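Local coordinates for ORF10 (Moritella marina, PDB 6RIW), which probably catalyses chain-extending condensations in polyunsaturated fatty acid synthesis, this chain being the ketosynthase-chain length factor didomain of the larger synthase subunit PfaC, at residues Y137-V140 / V141-L145; Y406-G409 / E410-P413; E615-E618 / E619-I623; V662-E665 / E666-Y670. All blocks are in the same frame, centred on the assembly; numbering follows the deposited sequence.

Contact 1 of 4, residues Y137-V140 / V141-L145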
loop_
_atom_site.group_PDB
_atom_site.type_symbol
_atom_site.label_atom_id
_atom_site.label_comp_id
_atom_site.label_asym_id
_atom_site.label_seq_id
_atom_site.Cartn_x
_atom_site.Cartn_y
_atom_site.Cartn_z
ATOM N N TYR A 137 10.558 14.748 -15.348
ATOM C CA TYR A 137 11.190 15.857 -14.632
ATOM C C TYR A 137 12.517 16.226 -15.269
ATOM O O TYR A 137 12.880 17.412 -15.322
ATOM C CB TYR A 137 11.421 15.508 -13.166
ATOM C CG TYR A 137 10.386 14.571 -12.600
ATOM C CD1 TYR A 137 9.029 14.906 -12.669
ATOM C CD2 TYR A 137 10.764 13.360 -11.992
ATOM C CE1 TYR A 137 8.060 14.047 -12.179
ATOM C CE2 TYR A 137 9.813 12.495 -11.480
ATOM C CZ TYR A 137 8.463 12.852 -11.563
ATOM O OH TYR A 137 7.502 12.000 -11.076
ATOM N N HIS A 138 13.271 15.228 -15.719
ATOM C CA HIS A 138 14.648 15.495 -16.126
ATOM C C HIS A 138 14.729 16.073 -17.530
ATOM O O HIS A 138 15.648 16.850 -17.816
ATOM C CB HIS A 138 15.487 14.213 -15.954
ATOM C CG HIS A 138 15.628 13.809 -14.516
ATOM N ND1 HIS A 138 15.842 12.506 -14.108
ATOM C CD2 HIS A 138 15.555 14.551 -13.382
ATOM C CE1 HIS A 138 15.918 12.473 -12.785
ATOM N NE2 HIS A 138 15.743 13.701 -12.323
ATOM N N GLN A 139 13.747 15.799 -18.393
ATOM C CA GLN A 139 13.701 16.540 -19.649
ATOM C C GLN A 139 13.478 18.020 -19.383
ATOM O O GLN A 139 14.084 18.879 -20.039
ATOM C CB GLN A 139 12.598 16.001 -20.574
ATOM C CG GLN A 139 12.568 16.714 -21.966
ATOM C CD GLN A 139 13.766 16.344 -22.842
ATOM O OE1 GLN A 139 14.283 17.168 -23.616
ATOM N NE2 GLN A 139 14.220 15.107 -22.714
ATOM N N VAL A 140 12.587 18.341 -18.438
ATOM C CA VAL A 140 12.325 19.743 -18.141
ATOM C C VAL A 140 13.564 20.392 -17.529
ATOM O O VAL A 140 13.940 21.500 -17.918
ATOM C CB VAL A 140 11.091 19.894 -17.230
ATOM C CG1 VAL A 140 10.842 21.379 -16.912
ATOM C CG2 VAL A 140 9.862 19.290 -17.898
ATOM N N VAL A 141 14.238 19.701 -16.600
ATOM C CA VAL A 141 15.491 20.229 -16.043
ATOM C C VAL A 141 16.517 20.428 -17.146
ATOM O O VAL A 141 17.163 21.480 -17.232
ATOM C CB VAL A 141 16.046 19.306 -14.942
ATOM C CG1 VAL A 141 17.491 19.755 -14.529
ATOM C CG2 VAL A 141 15.146 19.294 -13.705
ATOM N N ASP A 142 16.681 19.420 -18.013
ATOM C CA ASP A 142 17.616 19.536 -19.133
ATOM C C ASP A 142 17.348 20.782 -19.963
ATOM O O ASP A 142 18.271 21.555 -20.269
ATOM C CB ASP A 142 17.528 18.296 -20.027
ATOM C CG ASP A 142 18.319 18.450 -21.329
ATOM O OD1 ASP A 142 17.798 19.069 -22.290
ATOM O OD2 ASP A 142 19.466 17.939 -21.395
ATOM N N ASN A 143 16.090 20.982 -20.375
ATOM C CA ASN A 143 15.793 22.095 -21.265
ATOM C C ASN A 143 15.971 23.439 -20.570
ATOM O O ASN A 143 16.381 24.413 -21.215
ATOM C CB ASN A 143 14.380 21.984 -21.813
ATOM C CG ASN A 143 14.162 20.742 -22.657
ATOM O OD1 ASN A 143 13.042 20.486 -23.097
ATOM N ND2 ASN A 143 15.223 19.949 -22.869
ATOM N N ALA A 144 15.653 23.521 -19.275
ATOM C CA ALA A 144 15.895 24.758 -18.537
ATOM C C ALA A 144 17.384 25.085 -18.485
ATOM O O ALA A 144 17.781 26.247 -18.648
ATOM C CB ALA A 144 15.338 24.649 -17.116
ATOM N N LEU A 145 18.223 24.076 -18.233
ATOM C CA LEU A 145 19.666 24.307 -18.181
ATOM C C LEU A 145 20.250 24.660 -19.546
ATOM O O LEU A 145 21.219 25.429 -19.615
ATOM C CB LEU A 145 20.369 23.081 -17.578
ATOM C CG LEU A 145 20.139 22.923 -16.064
ATOM C CD1 LEU A 145 20.696 21.616 -15.488
ATOM C CD2 LEU A 145 20.653 24.117 -15.272
#
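Val141 packs back against the preceding turn, where its CG2 lies 3.4 Å from Tyr137 O; CG1 stands anti to the backbone N (chi1 171°), which puts CG2 beside that N and over the Tyr137 carbonyl oxygen. Ala144 CB likewise rests close against a carbonyl one turn back, 3.5 Å from Val140 O. This is the tight, buried part of the contact, and the side chains of Val140, Ala144 and Leu145 are covered by helix 917-922. Both segments belong to alpha helix 129-148 of the ketosynthase domain, their four successive i to i+4 backbone bonds running from Val141 N to Tyr137 O through Ala144 N to Val140 O. The looser, partly exposed flank belongs to Gln139 and Asn143. Here Asn143 ND2 donates to Gln139 OE1 at 3.0 Å, the bond bent to 149° at the hydrogen and arriving above the Gln139 carbonyl plane, with the two amide planes turned 72° apart. ND2 also makes a weak bond to Asp142 OD1, which is in a salt bridge with Lys146, while Asp142 OD2 takes the Leu155 N-H. The other end of the Asn143 amide, OD1, accepts from Asn512 and Asn514.

Contact 2 of 4, residues Y406-G409 / E410-P413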
loop_
_atom_site.group_PDB
_atom_site.type_symbol
_atom_site.label_atom_id
_atom_site.label_comp_id
_atom_site.label_asym_id
_atom_site.label_seq_id
_atom_site.Cartn_x
_atom_site.Cartn_y
_atom_site.Cartn_z
ATOM N N TYR A 406 11.431 -6.682 35.330
ATOM C CA TYR A 406 10.673 -7.922 35.205
ATOM C C TYR A 406 11.294 -8.841 34.161
ATOM O O TYR A 406 11.521 -10.025 34.427
ATOM C CB TYR A 406 9.213 -7.612 34.863
ATOM C CG TYR A 406 8.294 -8.814 34.919
ATOM C CD1 TYR A 406 7.825 -9.306 36.141
ATOM C CD2 TYR A 406 7.896 -9.467 33.755
ATOM C CE1 TYR A 406 6.984 -10.413 36.198
ATOM C CE2 TYR A 406 7.047 -10.583 33.804
ATOM C CZ TYR A 406 6.596 -11.046 35.031
ATOM O OH TYR A 406 5.761 -12.133 35.084
ATOM N N PHE A 407 11.560 -8.316 32.962
ATOM C CA PHE A 407 12.278 -9.029 31.910
ATOM C C PHE A 407 13.735 -8.590 31.901
ATOM O O PHE A 407 14.024 -7.392 31.975
ATOM C CB PHE A 407 11.658 -8.748 30.536
ATOM C CG PHE A 407 10.405 -9.524 30.265
ATOM C CD1 PHE A 407 10.471 -10.871 29.946
ATOM C CD2 PHE A 407 9.166 -8.907 30.325
ATOM C CE1 PHE A 407 9.320 -11.601 29.684
ATOM C CE2 PHE A 407 8.002 -9.636 30.075
ATOM C CZ PHE A 407 8.083 -10.982 29.758
ATOM N N THR A 408 14.648 -9.553 31.810
ATOM C CA THR A 408 16.071 -9.249 31.706
ATOM C C THR A 408 16.687 -10.201 30.694
ATOM O O THR A 408 16.002 -11.045 30.108
ATOM C CB THR A 408 16.791 -9.386 33.057
ATOM O OG1 THR A 408 16.771 -10.760 33.465
ATOM C CG2 THR A 408 16.133 -8.527 34.126
ATOM N N GLY A 409 18.012 -10.097 30.539
ATOM C CA GLY A 409 18.755 -11.009 29.686
ATOM C C GLY A 409 18.568 -12.475 30.025
ATOM O O GLY A 409 18.849 -13.336 29.183
ATOM N N GLU A 410 18.101 -12.789 31.239
ATOM C CA GLU A 410 17.798 -14.177 31.559
ATOM C C GLU A 410 16.675 -14.738 30.689
ATOM O O GLU A 410 16.576 -15.960 30.526
ATOM C CB GLU A 410 17.432 -14.314 33.042
ATOM C CG GLU A 410 17.049 -15.737 33.456
ATOM C CD GLU A 410 17.467 -16.095 34.871
ATOM O OE1 GLU A 410 18.279 -17.041 35.030
ATOM O OE2 GLU A 410 16.975 -15.438 35.817
ATOM N N GLN A 411 15.833 -13.882 30.114
ATOM C CA GLN A 411 14.769 -14.331 29.224
ATOM C C GLN A 411 15.137 -14.217 27.749
ATOM O O GLN A 411 14.266 -14.419 26.900
ATOM C CB GLN A 411 13.484 -13.539 29.482
ATOM C CG GLN A 411 12.726 -13.968 30.714
ATOM C CD GLN A 411 13.371 -13.447 31.995
ATOM O OE1 GLN A 411 13.742 -12.275 32.089
ATOM N NE2 GLN A 411 13.512 -14.326 32.983
ATOM N N MET A 412 16.386 -13.887 27.417
ATOM C CA MET A 412 16.772 -13.647 26.025
ATOM C C MET A 412 17.876 -14.598 25.573
ATOM O O MET A 412 19.069 -14.304 25.760
ATOM C CB MET A 412 17.207 -12.194 25.842
ATOM C CG MET A 412 16.267 -11.185 26.484
ATOM S SD MET A 412 16.931 -9.521 26.381
ATOM C CE MET A 412 15.706 -8.579 27.289
ATOM N N PRO A 413 17.532 -15.718 24.942
ATOM C CA PRO A 413 18.559 -16.663 24.477
ATOM C C PRO A 413 19.538 -16.012 23.512
ATOM O O PRO A 413 19.145 -15.335 22.557
ATOM C CB PRO A 413 17.742 -17.763 23.785
ATOM C CG PRO A 413 16.359 -17.614 24.306
ATOM C CD PRO A 413 16.167 -16.171 24.632
HETATM O O HOH W 1 14.676 -12.045 34.680
#
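The Phe407 ring meets Gln411 at its edge: CG of Gln411 sits near the ring plane, 3.9 Å from Phe407 CD1, and the glutamine amide is turned 70° against the ring. Phe407 CD2 in turn lies in plane at the edge of the Tyr406 ring, which takes part in a cation-pi contact with Lys356. Beyond the rings the chain folds into an ST turn on Thr408, leading into a short 3-10 turn in the loop between strands 389-390 and 417-418 of the ketosynthase domain. Thr408 OG1 lies between the backbone N and the carbonyl carbon (chi1 66°), and there it accepts the Glu410 N-H at 3.3 Å. Two i to i+3 bonds, Gln411 N to Thr408 O at 2.8 Å and Met412 N to Gly409 O at 3.1 Å, tighten the turn. Met412 runs extended beyond CG and brings its CE to 3.8 Å from Thr408 O. Outside the turn, Phe407 packs on Met346 and Leu359, and Gln411 bonds through its backbone with Leu359, fastening the loop to strand 358-360. The Gln411 side chain bends at chi2 and folds back so that OE1 takes the Thr408 N-H at 2.9 Å, the donor almost on the extended C=O line. A water that also bonds Thr408 OG1 gives Gln411 OE1 a second hydrogen, at 2.8 Å.

Contact 3 of 4, residues E615-E618 / E619-I623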
loop_
_atom_site.group_PDB
_atom_site.type_symbol
_atom_site.label_atom_id
_atom_site.label_comp_id
_atom_site.label_asym_id
_atom_site.label_seq_id
_atom_site.Cartn_x
_atom_site.Cartn_y
_atom_site.Cartn_z
ATOM N N GLU A 615 32.362 24.491 -5.515
ATOM C CA GLU A 615 31.294 25.355 -5.017
ATOM C C GLU A 615 30.336 25.762 -6.132
ATOM O O GLU A 615 29.124 25.869 -5.902
ATOM C CB GLU A 615 31.888 26.585 -4.328
ATOM C CG GLU A 615 32.775 26.217 -3.134
ATOM C CD GLU A 615 32.752 27.251 -2.006
ATOM O OE1 GLU A 615 33.118 26.879 -0.865
ATOM O OE2 GLU A 615 32.380 28.425 -2.257
ATOM N N GLN A 616 30.855 25.996 -7.343
ATOM C CA GLN A 616 29.982 26.315 -8.470
ATOM C C GLN A 616 29.073 25.139 -8.808
ATOM O O GLN A 616 27.882 25.324 -9.108
ATOM C CB GLN A 616 30.806 26.696 -9.699
ATOM C CG GLN A 616 31.309 28.132 -9.667
ATOM C CD GLN A 616 32.282 28.418 -10.783
ATOM O OE1 GLN A 616 32.931 27.506 -11.312
ATOM N NE2 GLN A 616 32.378 29.681 -11.165
ATOM N N ARG A 617 29.634 23.929 -8.804
ATOM C CA ARG A 617 28.863 22.737 -9.146
ATOM C C ARG A 617 27.767 22.480 -8.119
ATOM O O ARG A 617 26.651 22.080 -8.475
ATOM C CB ARG A 617 29.804 21.528 -9.250
ATOM C CG ARG A 617 29.107 20.187 -9.427
ATOM C CD ARG A 617 30.109 19.074 -9.709
ATOM N NE ARG A 617 30.654 18.515 -8.478
ATOM C CZ ARG A 617 31.946 18.519 -8.162
ATOM N NH1 ARG A 617 32.835 19.057 -8.993
ATOM N NH2 ARG A 617 32.351 17.986 -7.010
ATOM N N GLU A 618 28.062 22.706 -6.834
ATOM C CA GLU A 618 27.039 22.509 -5.806
ATOM C C GLU A 618 25.916 23.520 -5.942
ATOM O O GLU A 618 24.736 23.164 -5.812
ATOM C CB GLU A 618 27.653 22.582 -4.413
ATOM C CG GLU A 618 28.537 21.368 -4.120
ATOM C CD GLU A 618 29.148 21.394 -2.736
ATOM O OE1 GLU A 618 29.163 22.482 -2.118
ATOM O OE2 GLU A 618 29.628 20.328 -2.279
ATOM N N GLU A 619 26.262 24.777 -6.226
ATOM C CA GLU A 619 25.248 25.802 -6.436
ATOM C C GLU A 619 24.385 25.503 -7.659
ATOM O O GLU A 619 23.165 25.658 -7.608
ATOM C CB GLU A 619 25.910 27.165 -6.591
ATOM C CG GLU A 619 24.931 28.277 -6.922
ATOM C CD GLU A 619 24.129 28.719 -5.703
ATOM O OE1 GLU A 619 24.438 28.241 -4.580
ATOM O OE2 GLU A 619 23.206 29.551 -5.865
ATOM N N LEU A 620 25.000 25.111 -8.775
ATOM C CA LEU A 620 24.222 24.733 -9.950
ATOM C C LEU A 620 23.304 23.551 -9.646
ATOM O O LEU A 620 22.129 23.535 -10.051
ATOM C CB LEU A 620 25.166 24.387 -11.098
ATOM C CG LEU A 620 24.505 23.973 -12.412
ATOM C CD1 LEU A 620 23.714 25.114 -12.996
ATOM C CD2 LEU A 620 25.584 23.522 -13.373
ATOM N N THR A 621 23.839 22.540 -8.961
ATOM C CA THR A 621 23.042 21.371 -8.592
ATOM C C THR A 621 21.878 21.771 -7.692
ATOM O O THR A 621 20.748 21.318 -7.894
ATOM C CB THR A 621 23.930 20.326 -7.914
ATOM O OG1 THR A 621 25.009 19.974 -8.802
ATOM C CG2 THR A 621 23.133 19.071 -7.620
ATOM N N ASN A 622 22.121 22.658 -6.731
ATOM C CA ASN A 622 21.057 23.072 -5.813
ATOM C C ASN A 622 19.942 23.825 -6.531
ATOM O O ASN A 622 18.761 23.683 -6.178
ATOM C CB ASN A 622 21.646 23.935 -4.701
ATOM C CG ASN A 622 22.370 23.116 -3.663
ATOM O OD1 ASN A 622 22.150 21.904 -3.551
ATOM N ND2 ASN A 622 23.248 23.762 -2.899
ATOM N N ILE A 623 20.291 24.630 -7.535
ATOM C CA ILE A 623 19.276 25.356 -8.295
ATOM C C ILE A 623 18.369 24.382 -9.036
ATOM O O ILE A 623 17.140 24.518 -9.020
ATOM C CB ILE A 623 19.932 26.344 -9.272
ATOM C CG1 ILE A 623 20.683 27.453 -8.526
ATOM C CG2 ILE A 623 18.878 26.962 -10.208
ATOM C CD1 ILE A 623 21.602 28.213 -9.472
#
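Arg617 O is gripped twice by a single residue: Thr621 OG1 donates to it at 2.7 Å and Thr621 N at 2.9 Å, the two donors coming from opposite faces of the carbonyl plane. The hydroxyl reaches it because OG1 is anti to the carbonyl carbon (chi1 -57°), on the backbone N side, which turns it down the helix toward the preceding turn. It therefore spends its hydrogen inside its own helix, and CB follows it to 3.3 Å from Arg617 O. The Arg617 and Thr621 side chains run side by side in the same direction, with Arg617 CG 4.2 Å from OG1. All of this belongs to alpha helix 614-628 of the chain length factor domain, where Glu619, Leu620 and Asn622 make the ordinary i to i+4 backbone bonds to Glu615, Gln616 and Glu618. The next residue, Asn622, lies against the carbonyl that its own N-H uses, CG 3.2 Å from Glu618 O. Glu615 and Glu618 stand on the exposed side in the opening turns, where acidic side chains would probably suit the positive end of the helix dipole. The side facing helix 597-608 is mostly apolar: Leu620 settles on Ile601 and Leu605, and Thr621 touches Ile601 too. Glu619 leads away from 615-618 to the loop at Ser926, whose hydroxyl is hydrogen-bonded to its OE2, while Gln616 OE1 accepts from Thr613 N just before the helix.

Contact 4 of 4, residues V662-E665 / E666-Y670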
loop_
_atom_site.group_PDB
_atom_site.type_symbol
_atom_site.label_atom_id
_atom_site.label_comp_id
_atom_site.label_asym_id
_atom_site.label_seq_id
_atom_site.Cartn_x
_atom_site.Cartn_y
_atom_site.Cartn_z
ATOM N N VAL A 662 -5.660 -0.320 1.744
ATOM C CA VAL A 662 -6.060 -1.486 0.971
ATOM C C VAL A 662 -5.894 -1.093 -0.492
ATOM O O VAL A 662 -6.373 -0.029 -0.901
ATOM C CB VAL A 662 -7.524 -1.884 1.249
ATOM C CG1 VAL A 662 -7.972 -2.988 0.298
ATOM C CG2 VAL A 662 -7.684 -2.356 2.707
ATOM N N SER A 663 -5.199 -1.920 -1.265
ATOM C CA SER A 663 -4.914 -1.607 -2.659
ATOM C C SER A 663 -5.351 -2.772 -3.534
ATOM O O SER A 663 -4.884 -3.902 -3.356
ATOM C CB SER A 663 -3.425 -1.296 -2.854
ATOM O OG SER A 663 -3.032 -0.202 -2.032
ATOM N N ALA A 664 -6.247 -2.500 -4.475
ATOM C CA ALA A 664 -6.650 -3.509 -5.450
ATOM C C ALA A 664 -7.005 -2.814 -6.757
ATOM O O ALA A 664 -7.992 -3.165 -7.410
ATOM C CB ALA A 664 -7.813 -4.369 -4.939
ATOM N N GLU A 665 -6.226 -1.797 -7.123
ATOM C CA GLU A 665 -6.383 -1.039 -8.385
ATOM C C GLU A 665 -7.786 -0.410 -8.387
ATOM O O GLU A 665 -8.239 0.110 -7.351
ATOM C CB GLU A 665 -6.073 -1.953 -9.572
ATOM C CG GLU A 665 -4.638 -2.534 -9.553
ATOM C CD GLU A 665 -3.572 -1.456 -9.423
ATOM O OE1 GLU A 665 -3.747 -0.368 -10.036
ATOM O OE2 GLU A 665 -2.570 -1.670 -8.687
ATOM N N GLU A 666 -8.500 -0.409 -9.520
ATOM C CA GLU A 666 -9.797 0.268 -9.540
ATOM C C GLU A 666 -10.779 -0.365 -8.563
ATOM O O GLU A 666 -11.698 0.311 -8.091
ATOM C CB GLU A 666 -10.396 0.254 -10.956
ATOM C CG GLU A 666 -9.646 1.157 -11.946
ATOM C CD GLU A 666 -8.579 0.396 -12.752
ATOM O OE1 GLU A 666 -7.908 -0.504 -12.185
ATOM O OE2 GLU A 666 -8.392 0.713 -13.954
ATOM N N ASN A 667 -10.610 -1.652 -8.240
ATOM C CA ASN A 667 -11.500 -2.319 -7.295
ATOM C C ASN A 667 -11.084 -2.138 -5.832
ATOM O O ASN A 667 -11.614 -2.828 -4.953
ATOM C CB ASN A 667 -11.618 -3.804 -7.656
ATOM C CG ASN A 667 -12.579 -4.031 -8.828
ATOM O OD1 ASN A 667 -13.602 -3.355 -8.940
ATOM N ND2 ASN A 667 -12.218 -4.927 -9.734
ATOM N N SER A 668 -10.186 -1.198 -5.537
ATOM C CA SER A 668 -9.746 -1.002 -4.156
ATOM C C SER A 668 -10.920 -0.779 -3.195
ATOM O O SER A 668 -10.983 -1.389 -2.122
ATOM C CB SER A 668 -8.794 0.194 -4.082
ATOM O OG SER A 668 -7.577 -0.050 -4.775
ATOM N N VAL A 669 -11.840 0.123 -3.546
ATOM C CA VAL A 669 -12.941 0.445 -2.635
ATOM C C VAL A 669 -13.870 -0.749 -2.451
ATOM O O VAL A 669 -14.347 -1.011 -1.339
ATOM C CB VAL A 669 -13.715 1.679 -3.132
ATOM C CG1 VAL A 669 -15.031 1.850 -2.316
ATOM C CG2 VAL A 669 -12.859 2.945 -3.002
ATOM N N TYR A 670 -14.155 -1.492 -3.525
ATOM C CA TYR A 670 -15.046 -2.642 -3.379
ATOM C C TYR A 670 -14.404 -3.755 -2.549
ATOM O O TYR A 670 -15.102 -4.434 -1.789
ATOM C CB TYR A 670 -15.478 -3.137 -4.774
ATOM C CG TYR A 670 -16.149 -2.056 -5.617
ATOM C CD1 TYR A 670 -16.942 -1.083 -5.029
ATOM C CD2 TYR A 670 -15.968 -1.998 -6.998
ATOM C CE1 TYR A 670 -17.557 -0.078 -5.791
ATOM C CE2 TYR A 670 -16.582 -0.994 -7.769
ATOM C CZ TYR A 670 -17.373 -0.051 -7.158
ATOM O OH TYR A 670 -17.973 0.935 -7.928
HETATM O O HOH W 2 -5.219 0.488 -11.869
#
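Ser668 ties its own turn together, its OG lodged between Ala664 N and Glu665 O. The turn joins strand 659-663 to helix 668-682 in the chain length factor domain, a strand-turn-helix that probably matches the nucleophile elbow of a thiolase-fold ketosynthase, with Glu666 where the catalytic cysteine would lie. Hydrogen bonds come first. Ala664 N gives its hydrogen to Ser668 OG at 2.8 Å in a nearly straight line (171°), and OG passes its own to Glu665 O at 2.7 Å, in the carbonyl plane and on a lone pair. That oxygen accepts again from Ser668 N at 3.0 Å, this time 54° above the plane. The hydroxyl can do both jobs because it lies anti to the carbonyl carbon, beside its backbone N. Asn667 N adds a weak bond to Ala664 O. The sharp bend is made at Glu665, whose phi is positive (60°). Van der Waals contact is slight by comparison: Ala664 CB touches Ser668 CA at 4.0 Å, and Val662 CG1 comes to 4.2 Å from Ser668 O. Ser663 bonds through its backbone with Ala191, in strand 189-193 of the ketosynthase domain, so the turn sits at the seam of the two domains. The acidic groups make a water-mediated link. Glu666 OE1, already taking the Arg873 N-H, accepts from a water at 2.9 Å, and the same water donates to Glu665 OE1 at a short 2.5 Å.

Overall arrangement
Along the chain the four contacts follow in series, none nesting in or crossing another, and each closes only a local turn. Contact 1 lies in helix 129-148 and contact 2 in the loop before strand 417-418, both in the ketosynthase domain yet with centres 58 Å apart. The chain then enters the chain length factor domain, where contact 3 forms part of helix 614-628 and contact 4 links strand 659-663 to helix 668-682. Contacts 1 and 3 alone touch, Leu145 CD2 meeting Leu620 CD1 at 3.9 Å across the two domains. Contact 4 lies nearest the chain's centre; contact 2 remains remote, its nearest atoms about 32 Å from contact 4.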